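Local coordinates for flagellar basal body protein (Helicobacter pylori, PDB 5NPY) that forms part of the flagellar hook as the hook protein FlgE2, probably a building block of the joint between the basal-body motor and the filament, at residues 115-120 / 143-148; 87-90 / 96-99; 545-548 / 552-555; 120-125 / 508-513; 360-363 / 369-372. All blocks are in the same frame, centred on the assembly; numbering follows the deposited sequence.

In the fold
Interactions 1 to 4 cluster in what is probably the D1 domain of the hook protein, their centres 11 to 18 Å apart, whereas interaction 5 lies about 42 to 50 Å from each of them, centre to centre, in a separate antiparallel sheet. Strand 97-100 of interaction 2 pairs with strand 143-148 of interaction 1 and with strand 121-123 of interaction 4; interactions 1 and 4 share Asn120. Along the chain, interaction 2 comes first, interactions 1 and 4 alternate, interaction 5 falls between the two segments of interaction 4, and interaction 3 closes the series. This is consistent with a D1 built from early and late parts of the chain, with outer domains inserted between them.

Interaction 1 (115-120 / 143-148); sequences SKKQDN and YVYGID
Lys117 and Asn120, on the loop that follows strand 114-116, meet the ring of Tyr145 in strand 143-148 of the D1 domain, Asn120 over one face and Lys117 obliquely near the phenol end. Lys117 comes first along the loop. The side chains of Lys117 and Tyr145 come from opposite directions, and Lys117 NZ lies 3.6 Å from Tyr145 CE2. The fit of the neighbouring CE to the phenol oxygen is closer than a carbon should come and is doubtful. Lys117 NZ is hydrogen-bonded to Asn120 OD1 at 3.1 Å, from above the carbonyl plane of that amide, and also to the backbone oxygen of Glu106. Further on, Asn120 crosses the tyrosine at nearly a right angle. Its CG sits beside the backbone N and anti to the carbonyl carbon (chi1 -88°), and Asn120 ND2 comes over one ring face, 3.5 Å from Tyr145 CE2 and displaced toward the rim. The amide and ring planes stand 86° apart. The same ND2 also makes a weak hydrogen bond to the backbone oxygen of Ile99, in the strand paired with 143-148. The contact therefore joins loop and strand without a hydrogen bond between them: an amide held at its oxygen by the lysine, and more weakly at its nitrogen, rests that nitrogen on the aromatic face, and the lysine charge is probably offset by Asn120 OD1 and the Glu106 carbonyl.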
# COMPACT_ATOMS: atom_id res chain seq x y z
N SER A 115 34.26 -4.55 -27.90
CA SER A 115 34.87 -3.25 -28.06
C SER A 115 35.58 -2.81 -26.81
O SER A 115 35.29 -3.29 -25.75
CB SER A 115 33.82 -2.25 -28.42
OG SER A 115 33.55 -2.35 -29.78
N LYS A 116 36.48 -1.84 -26.94
CA LYS A 116 37.26 -1.40 -25.80
C LYS A 116 37.80 0.02 -25.86
O LYS A 116 37.84 0.60 -26.91
CB LYS A 116 38.46 -2.30 -25.73
CG LYS A 116 38.86 -2.74 -24.37
CD LYS A 116 39.57 -4.07 -24.47
CE LYS A 116 41.08 -3.94 -24.41
NZ LYS A 116 41.63 -2.73 -25.08
N LYS A 117 38.22 0.56 -24.72
CA LYS A 117 38.87 1.86 -24.68
C LYS A 117 40.39 1.89 -24.66
O LYS A 117 41.03 2.40 -25.57
CB LYS A 117 38.56 2.60 -23.38
CG LYS A 117 38.08 1.71 -22.27
CD LYS A 117 38.97 1.73 -21.04
CE LYS A 117 39.21 0.35 -20.48
NZ LYS A 117 38.48 -0.71 -21.19
N GLN A 118 40.97 1.36 -23.58
CA GLN A 118 42.40 1.22 -23.43
C GLN A 118 42.48 -0.23 -23.05
O GLN A 118 41.55 -1.00 -23.19
CB GLN A 118 43.10 2.12 -22.39
CG GLN A 118 44.55 2.55 -22.72
CD GLN A 118 44.71 3.50 -23.94
OE1 GLN A 118 44.88 4.73 -23.80
NE2 GLN A 118 44.70 2.92 -25.15
N ASP A 119 43.62 -0.61 -22.56
CA ASP A 119 43.85 -1.99 -22.24
C ASP A 119 43.03 -2.55 -21.12
O ASP A 119 42.54 -1.85 -20.27
CB ASP A 119 45.33 -2.15 -22.00
CG ASP A 119 46.14 -1.44 -23.02
OD1 ASP A 119 47.33 -1.20 -22.80
OD2 ASP A 119 45.55 -1.12 -24.06
N ASN A 120 42.86 -3.85 -21.19
CA ASN A 120 42.16 -4.60 -20.21
C ASN A 120 42.95 -5.81 -19.92
O ASN A 120 43.61 -6.34 -20.76
CB ASN A 120 40.83 -5.03 -20.74
CG ASN A 120 39.79 -4.02 -20.50
OD1 ASN A 120 38.96 -3.77 -21.32
ND2 ASN A 120 39.88 -3.38 -19.36
N TYR A 143 42.03 -1.04 -11.96
CA TYR A 143 40.65 -1.00 -11.51
C TYR A 143 39.93 -2.29 -11.86
O TYR A 143 40.20 -2.91 -12.88
CB TYR A 143 39.92 0.19 -12.14
CG TYR A 143 40.58 1.49 -11.79
CD1 TYR A 143 40.58 1.95 -10.49
CD2 TYR A 143 41.26 2.21 -12.75
CE1 TYR A 143 41.21 3.13 -10.16
CE2 TYR A 143 41.90 3.38 -12.42
CZ TYR A 143 41.86 3.84 -11.13
OH TYR A 143 42.49 5.02 -10.82
N VAL A 144 39.00 -2.67 -10.99
CA VAL A 144 38.17 -3.86 -11.18
C VAL A 144 36.95 -3.50 -12.03
O VAL A 144 36.17 -2.61 -11.67
CB VAL A 144 37.75 -4.44 -9.83
CG1 VAL A 144 36.96 -5.73 -10.02
CG2 VAL A 144 38.98 -4.64 -8.95
N TYR A 145 36.79 -4.19 -13.16
CA TYR A 145 35.65 -3.94 -14.06
C TYR A 145 34.47 -4.82 -13.70
O TYR A 145 34.63 -6.02 -13.41
CB TYR A 145 36.03 -4.17 -15.53
CG TYR A 145 36.85 -3.07 -16.13
CD1 TYR A 145 37.94 -2.56 -15.42
CD2 TYR A 145 36.57 -2.53 -17.39
CE1 TYR A 145 38.71 -1.55 -15.92
CE2 TYR A 145 37.36 -1.51 -17.91
CZ TYR A 145 38.43 -1.03 -17.16
OH TYR A 145 39.27 -0.02 -17.57
N GLY A 146 33.28 -4.23 -13.78
CA GLY A 146 32.03 -4.94 -13.59
C GLY A 146 30.87 -4.12 -14.11
O GLY A 146 31.05 -3.11 -14.79
N ILE A 147 29.67 -4.58 -13.78
CA ILE A 147 28.46 -3.82 -14.10
C ILE A 147 28.29 -2.74 -13.04
O ILE A 147 27.92 -3.03 -11.90
CB ILE A 147 27.22 -4.72 -14.17
CG1 ILE A 147 27.39 -5.86 -15.19
CG2 ILE A 147 25.99 -3.88 -14.51
CD1 ILE A 147 26.78 -5.58 -16.57
N ASP A 148 28.58 -1.50 -13.40
CA ASP A 148 28.28 -0.36 -12.55
C ASP A 148 26.82 0.01 -12.77
O ASP A 148 26.45 0.43 -13.88
CB ASP A 148 29.22 0.79 -12.88
CG ASP A 148 28.99 2.02 -12.02
OD1 ASP A 148 28.12 1.99 -11.11
OD2 ASP A 148 29.71 3.03 -12.23

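Interaction 2 (87-90 / 96-99); sequences FHMA and WFVI
Met89 and Phe97 meet through a bent thioether and the far end of a phenyl ring. The methionine starts with CG wedged between the backbone N and the carbonyl carbon (chi1 57°), runs on extended through chi2, and bends at chi3 (79°) to turn its methyl group aside. This shape presents both CG and SD to the aromatic residue. Met89 CG packs 3.8 Å from Phe97 CZ, whereas Met89 SD lies 4.0 Å from Phe97 CE1. Met89 SD is 4.8 Å from the Phe97 ring centroid and 49° off the normal, an oblique Met-aromatic contact. It links two successive strands that belong to different sheets: 87-93 pairs with 127-130 and 555-559, while 97-100 lies between 121-123 and 143-148. Phe97 reaches across from strand 97-100 with CG beside its backbone N, and its ring also meets Phe128 edge-to-face. Ile505, from the late strand 499-509, touches both Met89 and Phe97, so the sulfur contact lies in an apolar core contributed by distant parts of the chain. Ala90 adds a looser approach from the backbone, its carbonyl carbon 4.4 Å from Phe97 CZ.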
# COMPACT_ATOMS: atom_id res chain seq x y z
N PHE A 87 36.74 -6.30 0.13
CA PHE A 87 36.57 -6.71 -1.26
C PHE A 87 37.48 -7.87 -1.64
O PHE A 87 37.69 -8.14 -2.84
CB PHE A 87 36.77 -5.51 -2.19
CG PHE A 87 35.67 -4.51 -2.11
CD1 PHE A 87 34.45 -4.75 -2.74
CD2 PHE A 87 35.83 -3.34 -1.39
CE1 PHE A 87 33.42 -3.83 -2.66
CE2 PHE A 87 34.80 -2.41 -1.31
CZ PHE A 87 33.59 -2.66 -1.95
N HIS A 88 38.03 -8.58 -0.67
CA HIS A 88 38.76 -9.79 -0.99
C HIS A 88 37.78 -10.88 -1.40
O HIS A 88 36.76 -11.08 -0.74
CB HIS A 88 39.63 -10.23 0.20
CG HIS A 88 40.78 -9.31 0.44
ND1 HIS A 88 41.55 -9.37 1.58
CD2 HIS A 88 41.29 -8.31 -0.31
CE1 HIS A 88 42.49 -8.45 1.52
NE2 HIS A 88 42.36 -7.79 0.38
N MET A 89 38.08 -11.57 -2.50
CA MET A 89 37.17 -12.58 -3.01
C MET A 89 37.95 -13.59 -3.84
O MET A 89 39.10 -13.35 -4.22
CB MET A 89 36.04 -11.96 -3.86
CG MET A 89 36.54 -11.11 -5.04
SD MET A 89 35.19 -10.29 -5.91
CE MET A 89 34.88 -8.91 -4.80
N ALA A 90 37.31 -14.72 -4.10
CA ALA A 90 37.93 -15.81 -4.86
C ALA A 90 36.90 -16.40 -5.82
O ALA A 90 35.73 -16.56 -5.47
CB ALA A 90 38.48 -16.91 -3.94
N TRP A 96 37.79 -15.40 -15.45
CA TRP A 96 38.76 -14.41 -15.02
C TRP A 96 38.06 -13.18 -14.48
O TRP A 96 37.02 -12.77 -15.00
CB TRP A 96 39.66 -13.98 -16.17
CG TRP A 96 40.31 -15.12 -16.86
CD1 TRP A 96 39.80 -15.88 -17.87
CD2 TRP A 96 41.60 -15.65 -16.57
NE1 TRP A 96 40.70 -16.85 -18.24
CE2 TRP A 96 41.81 -16.73 -17.45
CE3 TRP A 96 42.60 -15.32 -15.66
CZ2 TRP A 96 42.98 -17.47 -17.44
CZ3 TRP A 96 43.76 -16.06 -15.65
CH2 TRP A 96 43.94 -17.12 -16.53
N PHE A 97 38.64 -12.61 -13.43
CA PHE A 97 38.36 -11.22 -13.10
C PHE A 97 38.85 -10.34 -14.24
O PHE A 97 39.75 -10.72 -14.99
CB PHE A 97 39.03 -10.83 -11.78
CG PHE A 97 38.44 -11.52 -10.57
CD1 PHE A 97 37.08 -11.51 -10.34
CD2 PHE A 97 39.26 -12.19 -9.67
CE1 PHE A 97 36.53 -12.14 -9.24
CE2 PHE A 97 38.72 -12.83 -8.56
CZ PHE A 97 37.36 -12.81 -8.35
N VAL A 98 38.25 -9.16 -14.37
CA VAL A 98 38.60 -8.20 -15.41
C VAL A 98 39.06 -6.92 -14.76
O VAL A 98 38.39 -6.41 -13.85
CB VAL A 98 37.43 -7.90 -16.35
CG1 VAL A 98 37.97 -7.35 -17.64
CG2 VAL A 98 36.56 -9.13 -16.53
N ILE A 99 40.19 -6.39 -15.23
CA ILE A 99 40.77 -5.16 -14.71
C ILE A 99 41.40 -4.36 -15.84
O ILE A 99 41.61 -4.86 -16.95
CB ILE A 99 41.83 -5.42 -13.63
CG1 ILE A 99 43.05 -6.07 -14.26
CG2 ILE A 99 41.27 -6.29 -12.50
CD1 ILE A 99 44.11 -6.33 -13.26

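Interaction 3 (545-548 / 552-555); sequences GWDE and LKFG
Gly545 and Lys553 are joined by the one direct backbone hydrogen bond between 545-548 and 552-555: Lys553 N donates to Gly545 O at 2.8 Å, nearly straight at 169° and in the carbonyl plane. Gly545 O also receives a CA-H...O contact from Leu552 CA at 3.4 Å. It takes a further bond from a water, which in turn accepts from Phe554 N. Leu552 CD2 packs against this carbonyl and, 4.0 Å from Trp546 CE3, lies at the indole edge near the ring plane. The two segments pinch together the neck of the loop that joins strands 543-544 and 555-559, with a single beta bridge between Trp546 and Leu552. This part is buried and tight, Trp546 CA lying 3.8 Å from Leu552 CA. Here the indole makes a cation-pi contact with Arg504 and donates through NE1 to Gly171 O, while Leu552 touches Ile507. Lys553, by contrast, is exposed to solvent. It and Asp547 slide past each other in opposite directions, meeting through methylenes, with Lys553 CG 3.9 Å from Asp547 CB. Their charged ends go to different partners: Asp547 OD2 accepts from Lys551 N, and the lysine, bent at chi3, extends its ammonium to a weak bond with Leu544 O.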
# COMPACT_ATOMS: atom_id res chain seq x y z
N GLY A 545 30.44 -13.61 -18.38
CA GLY A 545 30.48 -14.65 -17.36
C GLY A 545 29.13 -15.19 -16.95
O GLY A 545 29.06 -16.28 -16.37
N TRP A 546 28.05 -14.47 -17.26
CA TRP A 546 26.72 -14.76 -16.75
C TRP A 546 25.74 -14.87 -17.91
O TRP A 546 25.92 -14.23 -18.95
CB TRP A 546 26.26 -13.67 -15.78
CG TRP A 546 26.49 -12.26 -16.29
CD1 TRP A 546 25.74 -11.57 -17.21
CD2 TRP A 546 27.56 -11.37 -15.91
NE1 TRP A 546 26.27 -10.32 -17.41
CE2 TRP A 546 27.38 -10.17 -16.63
CE3 TRP A 546 28.64 -11.48 -15.03
CZ2 TRP A 546 28.24 -9.07 -16.49
CZ3 TRP A 546 29.50 -10.40 -14.89
CH2 TRP A 546 29.30 -9.21 -15.62
N ASP A 547 24.69 -15.66 -17.71
CA ASP A 547 23.70 -15.93 -18.74
C ASP A 547 22.68 -14.79 -18.82
O ASP A 547 22.84 -13.73 -18.20
CB ASP A 547 23.02 -17.27 -18.47
CG ASP A 547 22.76 -17.51 -16.99
OD1 ASP A 547 22.44 -18.66 -16.63
OD2 ASP A 547 22.88 -16.55 -16.20
N GLU A 548 21.61 -14.98 -19.60
CA GLU A 548 20.56 -13.98 -19.66
C GLU A 548 19.81 -13.87 -18.34
O GLU A 548 19.22 -12.82 -18.05
CB GLU A 548 19.57 -14.28 -20.79
CG GLU A 548 20.17 -14.26 -22.19
CD GLU A 548 20.77 -15.60 -22.61
OE1 GLU A 548 21.52 -16.20 -21.81
OE2 GLU A 548 20.48 -16.06 -23.74
N LEU A 552 25.86 -16.77 -13.15
CA LEU A 552 27.16 -17.05 -13.69
C LEU A 552 27.12 -18.43 -14.28
O LEU A 552 26.61 -19.35 -13.67
CB LEU A 552 28.21 -16.93 -12.59
CG LEU A 552 28.66 -15.54 -12.20
CD1 LEU A 552 29.34 -15.52 -10.91
CD2 LEU A 552 29.53 -14.99 -13.22
N LYS A 553 27.69 -18.59 -15.45
CA LYS A 553 27.64 -19.88 -16.11
C LYS A 553 28.69 -20.91 -15.79
O LYS A 553 28.42 -22.07 -15.80
CB LYS A 553 27.65 -19.66 -17.60
CG LYS A 553 26.48 -18.96 -18.10
CD LYS A 553 26.64 -18.72 -19.57
CE LYS A 553 27.44 -17.51 -19.82
NZ LYS A 553 27.81 -17.38 -21.21
N PHE A 554 29.88 -20.46 -15.49
CA PHE A 554 31.00 -21.33 -15.27
C PHE A 554 31.65 -21.35 -13.91
O PHE A 554 32.62 -22.04 -13.71
CB PHE A 554 32.06 -20.96 -16.31
CG PHE A 554 31.49 -20.63 -17.65
CD1 PHE A 554 30.81 -21.56 -18.36
CD2 PHE A 554 31.62 -19.38 -18.18
CE1 PHE A 554 30.26 -21.26 -19.58
CE2 PHE A 554 31.09 -19.07 -19.40
CZ PHE A 554 30.41 -20.02 -20.10
N GLY A 555 31.10 -20.62 -12.96
CA GLY A 555 31.71 -20.62 -11.66
C GLY A 555 30.90 -19.94 -10.61
O GLY A 555 29.72 -19.72 -10.77
O HOH W 1 30.80 -18.06 -14.89

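Interaction 4 (120-125 / 508-513); sequences NFLTRA and LAFTND
The hydrophobic core of what is probably the D1 domain, where an early strand meets the late part of the chain, brings Leu122 against Phe510 and Leu508. Both leucine methyls face the outer end of the phenylalanine ring, the two side chains arriving from opposite directions. Leu122 CD2 meets the ring edge in plane, 3.7 Å from Phe510 CE1, while Leu122 CD1 sits to one side of the plane, 3.8 Å from Phe510 CZ. Phe510 reaches it with CG beside the backbone N and anti to the carbonyl carbon (chi1 -55°). Leu508 contributes a looser contact, its CB 4.4 Å from Leu122 CD2. More than 380 residues separate the two segments; the contact joins early and late parts of the chain, as in FlgE proteins whose outer domains are inserted in D1. Trp96 completes the apolar cluster by touching Leu122 and meeting the Phe510 ring with the planes inclined at about 65°. Polar links border this core. A water accepts from Arg124 NH2 at 3.0 Å, in the guanidinium plane, and donates to Asp513 OD1 at 2.8 Å, bridging opposite charges that do not touch directly. Asp513 OD2 is bonded to Trp96 NE1, while Arg124 NH2 also donates to the backbone oxygen of Gly93. Beyond strand 121-123 the chain bends in an ST turn, with Ala125 N donating to Thr123 OG1 at 2.8 Å.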
# COMPACT_ATOMS: atom_id res chain seq x y z
N ASN A 120 42.86 -3.85 -21.19
CA ASN A 120 42.16 -4.60 -20.21
C ASN A 120 42.95 -5.81 -19.92
O ASN A 120 43.61 -6.34 -20.76
CB ASN A 120 40.83 -5.03 -20.74
CG ASN A 120 39.79 -4.02 -20.50
OD1 ASN A 120 38.96 -3.77 -21.32
ND2 ASN A 120 39.88 -3.38 -19.36
N PHE A 121 42.92 -6.24 -18.69
CA PHE A 121 43.66 -7.39 -18.32
C PHE A 121 42.75 -8.38 -17.65
O PHE A 121 41.67 -8.08 -17.27
CB PHE A 121 44.76 -6.99 -17.36
CG PHE A 121 45.68 -5.97 -17.93
CD1 PHE A 121 46.35 -6.22 -19.09
CD2 PHE A 121 45.84 -4.76 -17.33
CE1 PHE A 121 47.18 -5.29 -19.63
CE2 PHE A 121 46.67 -3.82 -17.86
CZ PHE A 121 47.34 -4.08 -19.02
N LEU A 122 43.22 -9.59 -17.54
CA LEU A 122 42.49 -10.64 -16.86
C LEU A 122 43.33 -11.16 -15.71
O LEU A 122 44.56 -11.22 -15.81
CB LEU A 122 42.16 -11.77 -17.83
CG LEU A 122 41.39 -11.22 -19.03
CD1 LEU A 122 42.03 -11.72 -20.31
CD2 LEU A 122 39.92 -11.60 -18.94
N THR A 123 42.68 -11.52 -14.61
CA THR A 123 43.38 -12.01 -13.44
C THR A 123 42.47 -12.95 -12.68
O THR A 123 41.24 -12.86 -12.78
CB THR A 123 43.85 -10.87 -12.51
OG1 THR A 123 44.47 -11.41 -11.34
CG2 THR A 123 42.69 -10.02 -12.06
N ARG A 124 43.07 -13.87 -11.92
CA ARG A 124 42.33 -14.64 -10.93
C ARG A 124 42.68 -14.22 -9.51
O ARG A 124 42.15 -14.80 -8.56
CB ARG A 124 42.58 -16.14 -11.14
CG ARG A 124 41.47 -17.04 -10.57
CD ARG A 124 41.71 -18.53 -10.84
NE ARG A 124 41.16 -18.95 -12.12
CZ ARG A 124 39.98 -19.55 -12.26
NH1 ARG A 124 39.23 -19.82 -11.21
NH2 ARG A 124 39.57 -19.89 -13.47
N ALA A 125 43.53 -13.20 -9.34
CA ALA A 125 43.81 -12.63 -8.02
C ALA A 125 42.65 -11.74 -7.58
O ALA A 125 42.31 -10.77 -8.26
CB ALA A 125 45.11 -11.83 -8.04
N LEU A 508 34.83 -12.99 -17.05
CA LEU A 508 34.90 -13.34 -18.46
C LEU A 508 35.60 -14.68 -18.61
O LEU A 508 36.56 -14.98 -17.88
CB LEU A 508 35.63 -12.28 -19.29
CG LEU A 508 34.98 -10.89 -19.32
CD1 LEU A 508 35.96 -9.87 -19.84
CD2 LEU A 508 33.72 -10.90 -20.18
N ALA A 509 35.12 -15.50 -19.54
CA ALA A 509 35.69 -16.80 -19.82
C ALA A 509 36.11 -16.88 -21.29
O ALA A 509 35.79 -16.01 -22.10
CB ALA A 509 34.70 -17.93 -19.50
N PHE A 510 36.84 -17.94 -21.61
CA PHE A 510 37.32 -18.18 -22.96
C PHE A 510 37.28 -19.67 -23.23
O PHE A 510 37.40 -20.48 -22.31
CB PHE A 510 38.75 -17.68 -23.15
CG PHE A 510 38.94 -16.23 -22.80
CD1 PHE A 510 39.18 -15.85 -21.49
CD2 PHE A 510 38.89 -15.26 -23.79
CE1 PHE A 510 39.36 -14.51 -21.17
CE2 PHE A 510 39.07 -13.92 -23.48
CZ PHE A 510 39.30 -13.55 -22.17
N THR A 511 37.11 -20.02 -24.50
CA THR A 511 37.16 -21.43 -24.88
C THR A 511 38.59 -21.95 -24.94
O THR A 511 38.78 -23.17 -25.05
CB THR A 511 36.47 -21.65 -26.23
OG1 THR A 511 37.12 -20.86 -27.24
CG2 THR A 511 34.98 -21.28 -26.14
N ASN A 512 39.60 -21.08 -24.87
CA ASN A 512 40.99 -21.53 -24.85
C ASN A 512 41.82 -20.54 -24.02
O ASN A 512 42.39 -19.60 -24.56
CB ASN A 512 41.55 -21.68 -26.25
CG ASN A 512 42.95 -22.23 -26.24
OD1 ASN A 512 43.26 -23.09 -25.41
ND2 ASN A 512 43.81 -21.73 -27.12
N ASP A 513 41.91 -20.80 -22.71
CA ASP A 513 42.72 -19.95 -21.84
C ASP A 513 44.20 -20.00 -22.20
O ASP A 513 44.94 -19.05 -21.93
CB ASP A 513 42.54 -20.35 -20.37
CG ASP A 513 41.21 -19.91 -19.80
OD1 ASP A 513 40.66 -20.66 -18.97
OD2 ASP A 513 40.72 -18.81 -20.18
O HOH W 2 40.32 -19.89 -16.33

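Interaction 5 (360-363 / 369-372); sequences EVDI and DKYL
Ile363 and Tyr371 form an antiparallel hydrogen-bonded pair: Ile363 N donates to Tyr371 O at 2.9 Å, and Tyr371 N returns a bond to Ile363 O at 2.7 Å. The two bonds are nearly straight, at 173° and 171°, and lock the end of a beta hairpin just before its turn. Asp362 and Leu372 form the adjoining non-hydrogen-bonded pair. On their face a water bridges charge, donating to Asp362 OD2 and accepting from Lys370 NZ, which are themselves 4.8 Å apart. Lys370 comes to the water by a bend at chi3 (70°), its CD passing 3.6 Å from Asp362 OD2. Leu372 lies side by side with Asp362, pointing the same way, and its CD2 is 3.4 Å from Asp362 OD2. Glu360 also crosses Leu372 obliquely, laying its carboxylate against both leucine methyls, with Glu360 OE2 3.7 Å from Leu372 CD2. The Ile363-Tyr371 face is apolar near the backbone, where Ile363 CG1 meets Tyr371 CB at 3.8 Å. The tyrosine ring then leads away to meet Phe439 edge-to-face, and its OH is hydrogen-bonded to Lys440 NZ. Strand 396-406 continues the sheet beyond 370-381, while Val361 and Ile363 pack onto strands 192-198 and 465-471 of another sheet, so the hairpin end sits where two sheets meet.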
# COMPACT_ATOMS: atom_id res chain seq x y z
N GLU A 360 -3.30 3.35 8.35
CA GLU A 360 -2.26 4.34 8.56
C GLU A 360 -0.99 3.84 7.90
O GLU A 360 -0.62 2.67 8.07
CB GLU A 360 -2.06 4.60 10.06
CG GLU A 360 -1.03 5.66 10.43
CD GLU A 360 -0.75 5.70 11.94
OE1 GLU A 360 -1.52 6.35 12.68
OE2 GLU A 360 0.24 5.07 12.39
N VAL A 361 -0.36 4.69 7.10
CA VAL A 361 0.84 4.38 6.31
C VAL A 361 1.93 5.39 6.67
O VAL A 361 1.65 6.59 6.80
CB VAL A 361 0.53 4.44 4.80
CG1 VAL A 361 1.77 4.20 3.96
CG2 VAL A 361 -0.58 3.43 4.43
N ASP A 362 3.16 4.91 6.83
CA ASP A 362 4.29 5.80 7.03
C ASP A 362 4.66 6.45 5.71
O ASP A 362 4.92 5.75 4.72
CB ASP A 362 5.49 5.04 7.60
CG ASP A 362 5.24 4.45 8.98
OD1 ASP A 362 5.88 3.43 9.32
OD2 ASP A 362 4.43 5.02 9.74
N ILE A 363 4.72 7.77 5.69
CA ILE A 363 5.18 8.48 4.50
C ILE A 363 6.25 9.48 4.92
O ILE A 363 6.40 9.80 6.10
CB ILE A 363 4.04 9.17 3.73
CG1 ILE A 363 3.44 10.31 4.56
CG2 ILE A 363 2.97 8.12 3.33
CD1 ILE A 363 2.49 11.22 3.78
N ASP A 369 11.63 12.82 6.86
CA ASP A 369 10.85 12.84 8.09
C ASP A 369 9.53 12.12 7.90
O ASP A 369 8.87 12.25 6.86
CB ASP A 369 10.58 14.28 8.54
CG ASP A 369 11.77 14.91 9.24
OD1 ASP A 369 11.95 14.67 10.46
OD2 ASP A 369 12.52 15.65 8.57
N LYS A 370 9.13 11.39 8.93
CA LYS A 370 7.94 10.56 8.85
C LYS A 370 6.70 11.40 9.12
O LYS A 370 6.65 12.18 10.07
CB LYS A 370 8.04 9.40 9.83
CG LYS A 370 6.95 8.34 9.64
CD LYS A 370 7.04 7.27 10.74
CE LYS A 370 6.64 7.83 12.11
NZ LYS A 370 7.05 6.95 13.25
N TYR A 371 5.70 11.24 8.25
CA TYR A 371 4.34 11.68 8.45
C TYR A 371 3.42 10.46 8.32
O TYR A 371 3.84 9.39 7.87
CB TYR A 371 3.97 12.76 7.43
CG TYR A 371 4.64 14.09 7.70
CD1 TYR A 371 3.94 15.13 8.30
CD2 TYR A 371 5.96 14.31 7.34
CE1 TYR A 371 4.53 16.35 8.54
CE2 TYR A 371 6.58 15.53 7.58
CZ TYR A 371 5.85 16.55 8.18
OH TYR A 371 6.43 17.78 8.43
N LEU A 372 2.17 10.61 8.75
CA LEU A 372 1.26 9.48 8.88
C LEU A 372 0.04 9.68 7.98
O LEU A 372 -0.80 10.54 8.25
CB LEU A 372 0.86 9.30 10.34
CG LEU A 372 1.97 8.95 11.35
CD1 LEU A 372 1.38 8.97 12.76
CD2 LEU A 372 2.65 7.58 11.09
O HOH W 3 5.15 4.84 12.48